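Local coordinates for protein dicer Related Helicase (PDB 6M6Q) that probably hydrolyses ATP as an RNA-binding helicase of the RIG-I-like receptor subfamily involved in RNA interference, of which this is the N-terminal domain, at residues 139-142 / 147-150; 23-28 / 132-137. One frame throughout, in Å; residues are numbered along the deposited sequence.

In the fold
Helix 131-144 is shared by both contacts, whose centres lie about 12 Å apart on the same side of the chain's centre. Contact 2 joins its first half to helix 25-29 near the N-terminus, 104 residues away at the closest ends; contact 1 joins its second half to helix 146-152, which follows almost at once. Contact 2 therefore closes along the chain before contact 1 opens; their segments adjoin along the helix, and beyond that continuity they do not meet. One is a long-range tie across the sequence, the other a local fold-back. Together they pack one side of successive parts of one helix into the all-alpha N-terminal domain, ahead of the helicase regions of the full-length protein.

Contact 1: residues 139-142 / 147-150; sequences EVMF and ELYG
F142 and Y149 both carry their rings anti to the backbone N, with chi1 at 177° and 168°, and these settings bring the two rings together beside their helices. They form a T-shaped pair with planes at 78° and centroids 4.9 Å apart. F142 supplies the edge: its CD1 stands 3.5 Å above the plane of the Y149 ring, over the centre of that ring. The same face also receives a CH-pi contact, off-centre, from F142 CB, which lies 4.2 Å from the Y149 ring centroid. One phenylalanine thus spreads ring edge and methylene over a single tyrosine face, while Y149 CB approaches F142 CA at 3.8 Å. The backbones come close here too, the CA atoms of F142 and Y149 being 5.1 Å apart. Apart from the aromatic pair, the M141 chain is bent at chi2 and again at chi3, which brings its terminal methyl CE against the CD2 branch of L148. Further edge-to-face partners, Y11 for F142 and H153 for Y149, extend the aromatic cluster. D145, the residue between the helices, accepts a hydrogen bond at OD2 from L148 N in helix 146-152. All four touching residues are buried. The arrangement is that of two consecutive helices, 131-144 and 146-152, folded against each other across a very short connection within an all-alpha domain.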
loop_
_atom_site.group_PDB
_atom_site.type_symbol
_atom_site.label_atom_id
_atom_site.label_comp_id
_atom_site.label_asym_id
_atom_site.label_seq_id
_atom_site.Cartn_x
_atom_site.Cartn_y
_atom_site.Cartn_z
ATOM N N GLU B 139 -9.012 -22.601 5.181
ATOM C CA GLU B 139 -9.404 -23.748 6.038
ATOM C C GLU B 139 -9.847 -23.246 7.422
ATOM O O GLU B 139 -10.740 -23.878 8.003
ATOM C CB GLU B 139 -8.268 -24.768 6.155
ATOM C CG GLU B 139 -8.734 -26.082 6.763
ATOM C CD GLU B 139 -7.704 -27.181 6.858
ATOM O OE1 GLU B 139 -6.708 -27.117 6.103
ATOM O OE2 GLU B 139 -7.905 -28.110 7.691
ATOM N N VAL B 140 -9.248 -22.170 7.945
ATOM C CA VAL B 140 -9.626 -21.633 9.289
ATOM C C VAL B 140 -11.086 -21.168 9.226
ATOM O O VAL B 140 -11.881 -21.559 10.125
ATOM C CB VAL B 140 -8.689 -20.507 9.764
ATOM C CG1 VAL B 140 -9.334 -19.640 10.855
ATOM C CG2 VAL B 140 -7.355 -21.064 10.242
ATOM N N MET B 141 -11.437 -20.429 8.171
ATOM C CA MET B 141 -12.796 -19.884 7.954
ATOM C C MET B 141 -13.797 -21.038 7.773
ATOM O O MET B 141 -14.918 -20.951 8.337
ATOM C CB MET B 141 -12.823 -18.964 6.724
ATOM C CG MET B 141 -12.039 -17.668 6.913
ATOM S SD MET B 141 -12.441 -16.771 8.471
ATOM C CE MET B 141 -14.068 -16.140 8.078
ATOM N N PHE B 142 -13.407 -22.074 7.027
ATOM C CA PHE B 142 -14.236 -23.274 6.740
ATOM C C PHE B 142 -14.614 -23.946 8.056
ATOM O O PHE B 142 -15.769 -24.325 8.209
ATOM C CB PHE B 142 -13.489 -24.240 5.813
ATOM C CG PHE B 142 -14.214 -25.527 5.516
ATOM C CD1 PHE B 142 -15.225 -25.564 4.571
ATOM C CD2 PHE B 142 -13.883 -26.705 6.167
ATOM C CE1 PHE B 142 -15.885 -26.746 4.285
ATOM C CE2 PHE B 142 -14.569 -27.877 5.900
ATOM C CZ PHE B 142 -15.559 -27.898 4.954
ATOM N N GLU B 147 -21.035 -21.344 6.123
ATOM C CA GLU B 147 -21.833 -20.338 5.361
ATOM C C GLU B 147 -20.919 -19.180 4.959
ATOM O O GLU B 147 -20.994 -18.748 3.811
ATOM C CB GLU B 147 -23.006 -19.811 6.195
ATOM C CG GLU B 147 -24.074 -19.094 5.375
ATOM C CD GLU B 147 -23.774 -17.655 4.985
ATOM O OE1 GLU B 147 -24.414 -17.161 4.046
ATOM O OE2 GLU B 147 -22.941 -17.022 5.637
ATOM N N LEU B 148 -20.103 -18.693 5.895
ATOM C CA LEU B 148 -19.160 -17.575 5.675
ATOM C C LEU B 148 -18.095 -18.026 4.671
ATOM O O LEU B 148 -17.850 -17.269 3.711
ATOM C CB LEU B 148 -18.562 -17.147 7.022
ATOM C CG LEU B 148 -17.758 -15.840 7.044
ATOM C CD1 LEU B 148 -18.544 -14.665 6.464
ATOM C CD2 LEU B 148 -17.316 -15.523 8.465
ATOM N N TYR B 149 -17.584 -19.257 4.809
ATOM C CA TYR B 149 -16.674 -19.892 3.811
ATOM C C TYR B 149 -17.319 -19.787 2.441
ATOM O O TYR B 149 -16.713 -19.199 1.544
ATOM C CB TYR B 149 -16.354 -21.344 4.171
ATOM C CG TYR B 149 -15.679 -22.147 3.084
ATOM C CD1 TYR B 149 -16.405 -23.043 2.309
ATOM C CD2 TYR B 149 -14.311 -22.070 2.865
ATOM C CE1 TYR B 149 -15.804 -23.806 1.319
ATOM C CE2 TYR B 149 -13.692 -22.829 1.879
ATOM C CZ TYR B 149 -14.442 -23.712 1.115
ATOM O OH TYR B 149 -13.850 -24.475 0.156
ATOM N N GLY B 150 -18.565 -20.247 2.335
ATOM C CA GLY B 150 -19.343 -20.221 1.087
ATOM C C GLY B 150 -19.458 -18.819 0.523
ATOM O O GLY B 150 -19.218 -18.637 -0.692
#

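Contact 2: residues 23-28 / 132-137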
loop_
_atom_site.group_PDB
_atom_site.type_symbol
_atom_site.label_atom_id
_atom_site.label_comp_id
_atom_site.label_asym_id
_atom_site.label_seq_id
_atom_site.Cartn_x
_atom_site.Cartn_y
_atom_site.Cartn_z
ATOM N N PRO B 23 -8.479 -15.929 -10.009
ATOM C CA PRO B 23 -7.614 -14.767 -9.855
ATOM C C PRO B 23 -8.190 -13.712 -8.894
ATOM O O PRO B 23 -7.413 -13.007 -8.270
ATOM C CB PRO B 23 -7.518 -14.149 -11.265
ATOM C CG PRO B 23 -7.954 -15.257 -12.210
ATOM C CD PRO B 23 -8.838 -16.184 -11.404
ATOM N N TYR B 24 -9.526 -13.600 -8.843
ATOM C CA TYR B 24 -10.270 -12.514 -8.166
ATOM C C TYR B 24 -10.586 -12.907 -6.705
ATOM O O TYR B 24 -11.125 -12.050 -5.970
ATOM C CB TYR B 24 -11.532 -12.191 -8.964
ATOM C CG TYR B 24 -11.288 -11.842 -10.412
ATOM C CD1 TYR B 24 -10.963 -10.550 -10.785
ATOM C CD2 TYR B 24 -11.414 -12.791 -11.423
ATOM C CE1 TYR B 24 -10.778 -10.200 -12.114
ATOM C CE2 TYR B 24 -11.229 -12.458 -12.757
ATOM C CZ TYR B 24 -10.891 -11.162 -13.102
ATOM O OH TYR B 24 -10.695 -10.809 -14.401
ATOM N N PHE B 25 -10.218 -14.123 -6.266
ATOM C CA PHE B 25 -10.528 -14.621 -4.896
ATOM C C PHE B 25 -9.658 -13.955 -3.819
ATOM O O PHE B 25 -10.211 -13.500 -2.837
ATOM C CB PHE B 25 -10.444 -16.141 -4.774
ATOM C CG PHE B 25 -10.536 -16.633 -3.346
ATOM C CD1 PHE B 25 -11.732 -16.594 -2.645
ATOM C CD2 PHE B 25 -9.414 -17.096 -2.684
ATOM C CE1 PHE B 25 -11.805 -17.034 -1.327
ATOM C CE2 PHE B 25 -9.492 -17.557 -1.377
ATOM C CZ PHE B 25 -10.686 -17.515 -0.700
ATOM N N PRO B 26 -8.295 -13.959 -3.863
ATOM C CA PRO B 26 -7.502 -13.443 -2.741
ATOM C C PRO B 26 -7.994 -12.088 -2.197
ATOM O O PRO B 26 -8.161 -11.977 -1.014
ATOM C CB PRO B 26 -6.096 -13.298 -3.349
ATOM C CG PRO B 26 -6.041 -14.408 -4.364
ATOM C CD PRO B 26 -7.440 -14.442 -4.957
ATOM N N ALA B 27 -8.245 -11.124 -3.086
ATOM C CA ALA B 27 -8.659 -9.737 -2.761
ATOM C C ALA B 27 -10.059 -9.744 -2.154
ATOM O O ALA B 27 -10.312 -8.960 -1.223
ATOM C CB ALA B 27 -8.618 -8.867 -3.994
ATOM N N TYR B 28 -10.955 -10.542 -2.706
ATOM C CA TYR B 28 -12.339 -10.640 -2.229
ATOM C C TYR B 28 -12.320 -11.222 -0.811
ATOM O O TYR B 28 -12.927 -10.614 0.088
ATOM C CB TYR B 28 -13.211 -11.429 -3.205
ATOM C CG TYR B 28 -14.675 -11.372 -2.842
ATOM C CD1 TYR B 28 -15.285 -12.406 -2.145
ATOM C CD2 TYR B 28 -15.417 -10.230 -3.083
ATOM C CE1 TYR B 28 -16.599 -12.317 -1.733
ATOM C CE2 TYR B 28 -16.741 -10.137 -2.693
ATOM C CZ TYR B 28 -17.331 -11.182 -2.011
ATOM O OH TYR B 28 -18.646 -11.095 -1.649
ATOM N N LYS B 132 0.401 -20.011 0.358
ATOM C CA LYS B 132 0.447 -21.043 1.430
ATOM C C LYS B 132 -0.359 -20.540 2.624
ATOM O O LYS B 132 -1.063 -21.353 3.245
ATOM C CB LYS B 132 1.897 -21.354 1.831
ATOM C CG LYS B 132 2.848 -21.671 0.673
ATOM C CD LYS B 132 4.313 -21.847 1.076
ATOM C CE LYS B 132 4.995 -20.557 1.504
ATOM N NZ LYS B 132 5.327 -19.680 0.352
ATOM N N GLY B 133 -0.241 -19.246 2.920
ATOM C CA GLY B 133 -0.923 -18.568 4.036
ATOM C C GLY B 133 -2.410 -18.388 3.800
ATOM O O GLY B 133 -3.159 -18.484 4.760
ATOM N N LEU B 134 -2.824 -18.134 2.564
ATOM C CA LEU B 134 -4.261 -18.037 2.202
ATOM C C LEU B 134 -4.915 -19.410 2.309
ATOM O O LEU B 134 -6.067 -19.476 2.735
ATOM C CB LEU B 134 -4.393 -17.477 0.796
ATOM C CG LEU B 134 -4.806 -16.018 0.740
ATOM C CD1 LEU B 134 -4.462 -15.427 -0.607
ATOM C CD2 LEU B 134 -6.289 -15.869 1.039
ATOM N N ARG B 135 -4.195 -20.460 1.943
ATOM C CA ARG B 135 -4.657 -21.859 2.084
ATOM C C ARG B 135 -5.034 -22.089 3.542
ATOM O O ARG B 135 -6.139 -22.602 3.788
ATOM C CB ARG B 135 -3.575 -22.843 1.614
ATOM C CG ARG B 135 -3.378 -22.876 0.105
ATOM C CD ARG B 135 -4.413 -23.735 -0.565
ATOM N NE ARG B 135 -4.357 -23.648 -2.012
ATOM C CZ ARG B 135 -5.306 -24.096 -2.826
ATOM N NH1 ARG B 135 -5.153 -23.990 -4.135
ATOM N NH2 ARG B 135 -6.397 -24.670 -2.331
ATOM N N ILE B 136 -4.155 -21.708 4.467
ATOM C CA ILE B 136 -4.371 -21.939 5.918
ATOM C C ILE B 136 -5.578 -21.110 6.347
ATOM O O ILE B 136 -6.441 -21.657 7.088
ATOM C CB ILE B 136 -3.115 -21.619 6.736
ATOM C CG1 ILE B 136 -1.906 -22.407 6.226
ATOM C CG2 ILE B 136 -3.376 -21.882 8.212
ATOM C CD1 ILE B 136 -0.606 -22.044 6.894
ATOM N N ALA B 137 -5.658 -19.861 5.875
ATOM C CA ALA B 137 -6.731 -18.911 6.234
ATOM C C ALA B 137 -8.067 -19.430 5.703
ATOM O O ALA B 137 -9.068 -19.286 6.414
ATOM C CB ALA B 137 -6.413 -17.542 5.705
#
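Apolar contact alone joins the two segments, and L134 receives both partners, one on each of its methyl branches. The closer meeting is with P26: L134 CD1 lies 3.8 Å from CB of the proline, so a methyl group rests against the pyrrolidine ring. The other branch, L134 CD2, comes within 4.4 Å of F25 CE2, a looser approach, oblique to the phenylalanine ring. That ring reaches the leucine because F25 holds CG anti to its backbone N (chi1 171°), extending the side chain from the start of helix 25-29. The nearest CA atoms, those of P26 and L134, are 7.5 Å apart, and the side chains span the distance; L134 is the residue common to both pairings. Within helix 131-144, the backbone bond from A137 N to G133 O measures 3.1 Å. Rings add to the apolar contact: F25 stacks on H153 and meets F20 and F29 with planes at about 45°; F20, F29 and F182 also touch L134, and F182 touches P26. K132 and R135 are exposed and take no part in the pairings; R135 makes a cation-pi contact with F20, and K132 packs on K63 of the second subunit. The three touching residues are buried and wholly hydrocarbon in their side chains, which is consistent with hydrophobic burial, not directed polar bonds, favouring this modest contact between helix 25-29 and helix 131-144.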